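Local atomic coordinates of DinB-like Protein (Bacillus cereus ATCC 10987, PDB entry 3DI5), a protein that binds a divalent metal ion, nickel in this crystal, on a DinB-type helical bundle, its cellular role not being established. Residues 46-49 and 50-54; 75-78 and 79-82; 128-131 and 132-135. One frame throughout, in Å; residues are numbered along the deposited sequence.

All three contacts are local, each within one run of chain in a single DinB-family bundle, and they come in series along the sequence. Contact 1 lies on helix 43-58, contact 2 at the start of helix 78-99 and contact 3 on helix 118-142. The centres of contacts 1 and 3 are about 10 Å apart, and the nickel ion joins them: His49 comes from contact 1, His128 and His132 from contact 3. Contact 2, centred about 12 Å from contact 1, packs Pro75 and Ile81 against Trp48 and Ala47. From contact 3 it is separate, about 10 Å between nearest atoms; its link to the metal-bearing turn of contact 1 runs through packing on helix 43-58.

Contact 1 (46-49 and 50-54); sequences VAWH and IVTAI. With NI (nickel (II) ion), chain B.
The methyl of Thr52 sits over one face of the Trp48 indole: CG2 of Thr52 lies 3.9 Å from the centroid of the five-membered ring of Trp48, only 14° off the ring normal, a CH-pi contact one helical turn apart. NE1 of Trp48 also makes a weak hydrogen bond to Lys70 O, and Pro75 packs against the ring. Further along the indole, CZ3 of Trp48 comes within 3.9 Å of CG1 of Val51, which approaches obliquely. With chi1 at 62°, the Thr52 hydroxyl stands between its own backbone N and carbonyl carbon, turned back toward the preceding turn. There OG1 of Thr52 is 3.2 Å from His49 O, and Trp48 O is equally near, so its one proton can serve either carbonyl.

This is a turn of helix 43-58, one of the long helices of the DinB bundle, and its backbone bonds run i to i+4: Thr52 N reaches Trp48 O at 3.0 Å, and Ala53 N reaches His49 O at 2.8 Å.

His49 leaves the helix on another side from the indole. Its CG is anti to the backbone N (chi1 180°), which carries the imidazole away from the helix axis, toward helix 118-142 and the metal, where His49 NE2 binds the nickel ion at 2.3 Å. Three waters also bind the ion, and His128 and His132 of helix 118-142 supply the remaining two ligands. ND1 of His49 is hydrogen-bonded to Asp71, a second-shell carboxylate that restrains the rotation of the ring. Next in the chain, Ile50 turns into the bundle, meeting Tyr85 of helix 78-99 and Met136 of helix 118-142, while CD1 of Ile50 lies 4.5 Å from CG1 of Val46.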
loop_
_atom_site.group_PDB
_atom_site.type_symbol
_atom_site.label_atom_id
_atom_site.label_comp_id
_atom_site.label_asym_id
_atom_site.label_seq_id
_atom_site.Cartn_x
_atom_site.Cartn_y
_atom_site.Cartn_z
ATOM N N VAL A 46 0.023 -7.171 8.915
ATOM C CA VAL A 46 -0.713 -6.021 8.409
ATOM C C VAL A 46 0.178 -5.112 7.563
ATOM O O VAL A 46 -0.215 -4.747 6.450
ATOM C CB VAL A 46 -1.444 -5.233 9.538
ATOM C CG1 VAL A 46 -2.211 -4.003 8.948
ATOM C CG2 VAL A 46 -2.384 -6.147 10.265
ATOM N N ALA A 47 1.399 -4.825 8.033
ATOM C CA ALA A 47 2.305 -3.881 7.364
ATOM C C ALA A 47 2.887 -4.441 6.055
ATOM O O ALA A 47 3.006 -3.738 5.047
ATOM C CB ALA A 47 3.449 -3.493 8.306
ATOM N N TRP A 48 3.302 -5.694 6.083
ATOM C CA TRP A 48 3.776 -6.335 4.866
ATOM C C TRP A 48 2.645 -6.535 3.829
ATOM O O TRP A 48 2.884 -6.489 2.650
ATOM C CB TRP A 48 4.444 -7.655 5.214
ATOM C CG TRP A 48 5.277 -8.253 4.145
ATOM C CD1 TRP A 48 5.155 -9.500 3.647
ATOM C CD2 TRP A 48 6.402 -7.654 3.477
ATOM N NE1 TRP A 48 6.131 -9.731 2.699
ATOM C CE2 TRP A 48 6.901 -8.607 2.571
ATOM C CE3 TRP A 48 7.032 -6.404 3.557
ATOM C CZ2 TRP A 48 7.993 -8.357 1.747
ATOM C CZ3 TRP A 48 8.105 -6.151 2.747
ATOM C CH2 TRP A 48 8.586 -7.125 1.844
ATOM N N HIS A 49 1.410 -6.736 4.284
ATOM C CA HIS A 49 0.270 -6.865 3.385
ATOM C C HIS A 49 0.073 -5.560 2.576
ATOM O O HIS A 49 -0.241 -5.596 1.386
ATOM C CB HIS A 49 -0.976 -7.221 4.223
ATOM C CG HIS A 49 -2.239 -7.381 3.434
ATOM N ND1 HIS A 49 -2.421 -8.386 2.512
ATOM C CD2 HIS A 49 -3.424 -6.732 3.516
ATOM C CE1 HIS A 49 -3.644 -8.309 2.014
ATOM N NE2 HIS A 49 -4.274 -7.310 2.603
ATOM N N ILE A 50 0.302 -4.416 3.219
ATOM C CA ILE A 50 0.228 -3.081 2.572
ATOM C C ILE A 50 1.299 -2.917 1.512
ATOM O O ILE A 50 1.061 -2.421 0.391
ATOM C CB ILE A 50 0.388 -1.967 3.647
ATOM C CG1 ILE A 50 -0.906 -1.848 4.438
ATOM C CG2 ILE A 50 0.735 -0.559 3.024
ATOM C CD1 ILE A 50 -0.729 -1.225 5.801
ATOM N N VAL A 51 2.487 -3.346 1.861
ATOM C CA VAL A 51 3.580 -3.278 0.938
ATOM C C VAL A 51 3.287 -4.109 -0.314
ATOM O O VAL A 51 3.384 -3.606 -1.448
ATOM C CB VAL A 51 4.873 -3.704 1.624
ATOM C CG1 VAL A 51 6.020 -3.648 0.637
ATOM C CG2 VAL A 51 5.163 -2.784 2.862
ATOM N N THR A 52 2.887 -5.366 -0.102
ATOM C CA THR A 52 2.696 -6.318 -1.182
ATOM C C THR A 52 1.453 -6.028 -1.990
ATOM O O THR A 52 1.398 -6.391 -3.179
ATOM C CB THR A 52 2.626 -7.795 -0.687
ATOM O OG1 THR A 52 1.496 -7.974 0.186
ATOM C CG2 THR A 52 3.845 -8.161 0.044
ATOM N N ALA A 53 0.468 -5.368 -1.362
ATOM C CA ALA A 53 -0.769 -4.987 -2.021
ATOM C C ALA A 53 -0.584 -4.078 -3.232
ATOM O O ALA A 53 -1.449 -4.071 -4.110
ATOM C CB ALA A 53 -1.772 -4.356 -1.008
ATOM N N ILE A 54 0.569 -3.380 -3.345
ATOM C CA ILE A 54 0.751 -2.428 -4.452
ATOM C C ILE A 54 0.852 -3.187 -5.796
ATOM O O ILE A 54 0.014 -2.965 -6.685
ATOM C CB ILE A 54 1.921 -1.412 -4.209
ATOM C CG1 ILE A 54 1.520 -0.401 -3.130
ATOM C CG2 ILE A 54 2.258 -0.642 -5.461
ATOM C CD1 ILE A 54 2.707 0.331 -2.468
HETATM NI NI NI B . -6.493 -6.725 2.469
HETATM O O HOH W 1 -6.908 -8.669 3.819
HETATM O O HOH W 2 -8.732 -6.392 2.238
HETATM O O HOH W 3 -6.654 -8.138 0.583
#

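Contact 2 (75-78 and 79-82); sequences PTSA and KTIA
Hydrogen bonds from OG of Ser77 to the amides of Lys79 and Thr80 come first. With chi1 at 151°, this hydroxyl is swung away from its own backbone N and forward over the first turn, where it accepts from Lys79 N at 3.1 Å and from Thr80 N at 3.4 Å. Both bonds are weak. The one to Thr80 is the straighter, with 160° at the hydrogen against 130° for Lys79. The carbonyl of the same serine also faces the turn, taking further weak bonds from Thr80 N and Ile81 N, so that Thr80 N is shared between the hydroxyl and the carbonyl oxygen of one residue.

The arrangement is an N-cap: Ser77 occupies the position just before helix 78-99, and its OG serves the amides of Lys79 and Thr80, which lack an i-4 partner in the helix. Ile81 N to Ser77 O is the first i to i+4 bond, still a weak one; Ala82 N to Ala78 O, at 3.0 Å and nearly straight, is the first strong one. Ala78 N, at the opening of the helix, is taken by Asp29.

A water lies beside the cap. It accepts from Ser77 N at 3.2 Å and is weakly bonded to OG1 of Thr80, linking the incoming loop to the flank of the helix.

The one charged side chain in 75-82 is Lys79; its chain bends at its last two torsions and brings NZ into a salt bridge with Asp83.

Apolar contact comes from Pro75. Its ring is laid against two residues of the helix, CB of Pro75 standing 4.0 Å from CG1 of Ile81 and 4.0 Å from CG2 of Thr80. Ile81 also rests on Ala47 and Val51 of helix 43-58, while Ile81 and Ala82 reach Leu24 of helix 6-26.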
loop_
_atom_site.group_PDB
_atom_site.type_symbol
_atom_site.label_atom_id
_atom_site.label_comp_id
_atom_site.label_asym_id
_atom_site.label_seq_id
_atom_site.Cartn_x
_atom_site.Cartn_y
_atom_site.Cartn_z
ATOM N N PRO A 75 8.676 -10.368 6.724
ATOM C CA PRO A 75 9.997 -9.993 7.239
ATOM C C PRO A 75 10.052 -9.826 8.752
ATOM O O PRO A 75 9.076 -9.388 9.359
ATOM C CB PRO A 75 10.252 -8.645 6.562
ATOM C CG PRO A 75 9.502 -8.721 5.321
ATOM C CD PRO A 75 8.226 -9.415 5.694
ATOM N N THR A 76 11.199 -10.142 9.355
ATOM C CA THR A 76 11.362 -9.967 10.806
ATOM C C THR A 76 11.930 -8.604 11.236
ATOM O O THR A 76 11.908 -8.267 12.426
ATOM C CB THR A 76 12.167 -11.111 11.441
ATOM O OG1 THR A 76 13.464 -11.210 10.847
ATOM C CG2 THR A 76 11.409 -12.431 11.251
ATOM N N SER A 77 12.391 -7.804 10.276
ATOM C CA SER A 77 12.982 -6.511 10.581
ATOM C C SER A 77 12.103 -5.415 10.064
ATOM O O SER A 77 11.705 -5.449 8.902
ATOM C CB SER A 77 14.363 -6.396 9.932
ATOM O OG SER A 77 14.643 -5.040 9.634
ATOM N N ALA A 78 11.790 -4.435 10.910
ATOM C CA ALA A 78 10.858 -3.368 10.515
ATOM C C ALA A 78 11.510 -2.463 9.457
ATOM O O ALA A 78 10.817 -1.799 8.674
ATOM C CB ALA A 78 10.381 -2.565 11.717
ATOM N N LYS A 79 12.836 -2.502 9.378
ATOM C CA LYS A 79 13.550 -1.729 8.363
ATOM C C LYS A 79 13.319 -2.313 6.981
ATOM O O LYS A 79 13.189 -1.569 6.017
ATOM C CB LYS A 79 15.048 -1.640 8.645
ATOM C CG LYS A 79 15.651 -0.364 8.079
ATOM C CD LYS A 79 17.155 -0.236 8.361
ATOM C CE LYS A 79 17.970 -0.356 7.086
ATOM N NZ LYS A 79 17.760 0.822 6.209
ATOM N N THR A 80 13.265 -3.638 6.881
ATOM C CA THR A 80 12.902 -4.279 5.615
ATOM C C THR A 80 11.521 -3.876 5.134
ATOM O O THR A 80 11.327 -3.647 3.945
ATOM C CB THR A 80 12.989 -5.808 5.690
ATOM O OG1 THR A 80 14.309 -6.175 6.081
ATOM C CG2 THR A 80 12.710 -6.431 4.326
ATOM N N ILE A 81 10.564 -3.791 6.048
ATOM C CA ILE A 81 9.186 -3.461 5.695
ATOM C C ILE A 81 9.037 -2.010 5.224
ATOM O O ILE A 81 8.504 -1.743 4.145
ATOM C CB ILE A 81 8.221 -3.767 6.873
ATOM C CG1 ILE A 81 8.286 -5.275 7.232
ATOM C CG2 ILE A 81 6.771 -3.311 6.546
ATOM C CD1 ILE A 81 7.376 -5.717 8.366
ATOM N N ALA A 82 9.506 -1.073 6.034
ATOM C CA ALA A 82 9.443 0.346 5.704
ATOM C C ALA A 82 10.215 0.666 4.406
ATOM O O ALA A 82 9.754 1.467 3.573
ATOM C CB ALA A 82 9.978 1.171 6.888
HETATM O O HOH W 4 13.650 -9.127 7.617
#

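Contact 3 (128-131 and 132-135); sequences HQNH and HRGQ. With NI (nickel (II) ion), chain B.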
loop_
_atom_site.group_PDB
_atom_site.type_symbol
_atom_site.label_atom_id
_atom_site.label_comp_id
_atom_site.label_asym_id
_atom_site.label_seq_id
_atom_site.Cartn_x
_atom_site.Cartn_y
_atom_site.Cartn_z
ATOM N N HIS A 128 -8.032 0.288 0.011
ATOM C CA HIS A 128 -7.482 -0.913 0.654
ATOM C C HIS A 128 -6.400 -0.517 1.654
ATOM O O HIS A 128 -6.460 -0.924 2.812
ATOM C CB HIS A 128 -6.945 -1.887 -0.414
ATOM C CG HIS A 128 -6.258 -3.108 0.134
ATOM N ND1 HIS A 128 -4.889 -3.269 0.106
ATOM C CD2 HIS A 128 -6.756 -4.233 0.696
ATOM C CE1 HIS A 128 -4.576 -4.442 0.640
ATOM N NE2 HIS A 128 -5.694 -5.042 1.010
ATOM N N GLN A 129 -5.417 0.251 1.186
ATOM C CA GLN A 129 -4.312 0.730 1.998
ATOM C C GLN A 129 -4.777 1.509 3.234
ATOM O O GLN A 129 -4.195 1.377 4.301
ATOM C CB GLN A 129 -3.429 1.618 1.162
ATOM C CG GLN A 129 -2.131 2.021 1.858
ATOM C CD GLN A 129 -1.240 2.820 0.988
ATOM O OE1 GLN A 129 -0.124 2.396 0.672
ATOM N NE2 GLN A 129 -1.715 4.000 0.574
ATOM N N ASN A 130 -5.831 2.306 3.065
ATOM C CA ASN A 130 -6.350 3.173 4.113
ATOM C C ASN A 130 -7.069 2.351 5.191
ATOM O O ASN A 130 -6.961 2.632 6.382
ATOM C CB ASN A 130 -7.295 4.206 3.476
ATOM C CG ASN A 130 -7.841 5.230 4.475
ATOM O OD1 ASN A 130 -7.313 5.403 5.576
ATOM N ND2 ASN A 130 -8.902 5.923 4.076
ATOM N N HIS A 131 -7.804 1.332 4.762
ATOM C CA HIS A 131 -8.443 0.395 5.691
ATOM C C HIS A 131 -7.427 -0.250 6.633
ATOM O O HIS A 131 -7.616 -0.251 7.858
ATOM C CB HIS A 131 -9.161 -0.700 4.905
ATOM C CG HIS A 131 -9.524 -1.896 5.724
ATOM N ND1 HIS A 131 -10.533 -1.879 6.665
ATOM C CD2 HIS A 131 -9.040 -3.162 5.708
ATOM C CE1 HIS A 131 -10.641 -3.080 7.206
ATOM N NE2 HIS A 131 -9.751 -3.877 6.640
ATOM N N HIS A 132 -6.382 -0.809 6.044
ATOM C CA HIS A 132 -5.327 -1.512 6.785
ATOM C C HIS A 132 -4.410 -0.608 7.597
ATOM O O HIS A 132 -3.915 -0.993 8.674
ATOM C CB HIS A 132 -4.483 -2.345 5.826
ATOM C CG HIS A 132 -5.144 -3.601 5.376
ATOM N ND1 HIS A 132 -5.460 -4.621 6.241
ATOM C CD2 HIS A 132 -5.549 -4.010 4.148
ATOM C CE1 HIS A 132 -6.023 -5.605 5.567
ATOM N NE2 HIS A 132 -6.070 -5.266 4.296
ATOM N N ARG A 133 -4.137 0.586 7.086
ATOM C CA ARG A 133 -3.420 1.589 7.891
ATOM C C ARG A 133 -4.273 1.973 9.127
ATOM O O ARG A 133 -3.757 2.160 10.212
ATOM C CB ARG A 133 -3.074 2.798 7.026
ATOM C CG ARG A 133 -2.313 3.881 7.735
ATOM C CD ARG A 133 -2.019 5.015 6.788
ATOM N NE ARG A 133 -3.264 5.645 6.390
ATOM C CZ ARG A 133 -3.461 6.300 5.247
ATOM N NH1 ARG A 133 -2.501 6.435 4.338
ATOM N NH2 ARG A 133 -4.651 6.816 5.023
ATOM N N GLY A 134 -5.581 2.026 8.970
ATOM C CA GLY A 134 -6.482 2.255 10.090
ATOM C C GLY A 134 -6.257 1.197 11.166
ATOM O O GLY A 134 -6.229 1.507 12.353
ATOM N N GLN A 135 -6.092 -0.064 10.729
ATOM C CA GLN A 135 -5.812 -1.186 11.630
ATOM C C GLN A 135 -4.458 -1.017 12.278
ATOM O O GLN A 135 -4.304 -1.188 13.482
ATOM C CB GLN A 135 -5.815 -2.506 10.844
ATOM C CG GLN A 135 -7.146 -2.839 10.215
ATOM C CD GLN A 135 -7.181 -4.205 9.492
ATOM O OE1 GLN A 135 -6.221 -4.605 8.848
ATOM N NE2 GLN A 135 -8.333 -4.884 9.564
HETATM NI NI NI B . -6.493 -6.725 2.469
HETATM O O HOH W 5 -5.870 5.072 7.677
HETATM O O HOH W 1 -6.908 -8.669 3.819
HETATM O O HOH W 2 -8.732 -6.392 2.238
HETATM O O HOH W 3 -6.654 -8.138 0.583
#
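Regular i to i+4 bonds hold this turn of helix 118-142, with His132 N to His128 O at 3.2 Å and Arg133 N to Gln129 O at 2.9 Å. That spacing puts His128 and His132 on one side, where NE2 of each binds the nickel ion at 2.4 Å. Their rings form an offset edge-to-face pair, planes at 75°, with CD2 of His132 over the rim of the His128 face, 3.3 Å from its NE2. On the His132 ring, CD2 of His131 sits over the centre of one face, giving a second edge-to-face pair. His132 ND1 donates to Gln135 OE1 at 2.7 Å, which restrains ring rotation and presents NE2 to the metal. Elsewhere on the turn, Arg133 NH2 makes a weak bond to Asn130 OD1, and a water bridges that oxygen to Arg133 NE; the main partner of the guanidinium is Glu16. The metal side faces helix 43-58, which contributes His49 and packs Ile50 on His132 and Ala53 on His128, whereas Arg133 and Gln129 reach helix 6-26, and Gln129 OE1 also bonds to Tyr85 of helix 78-99.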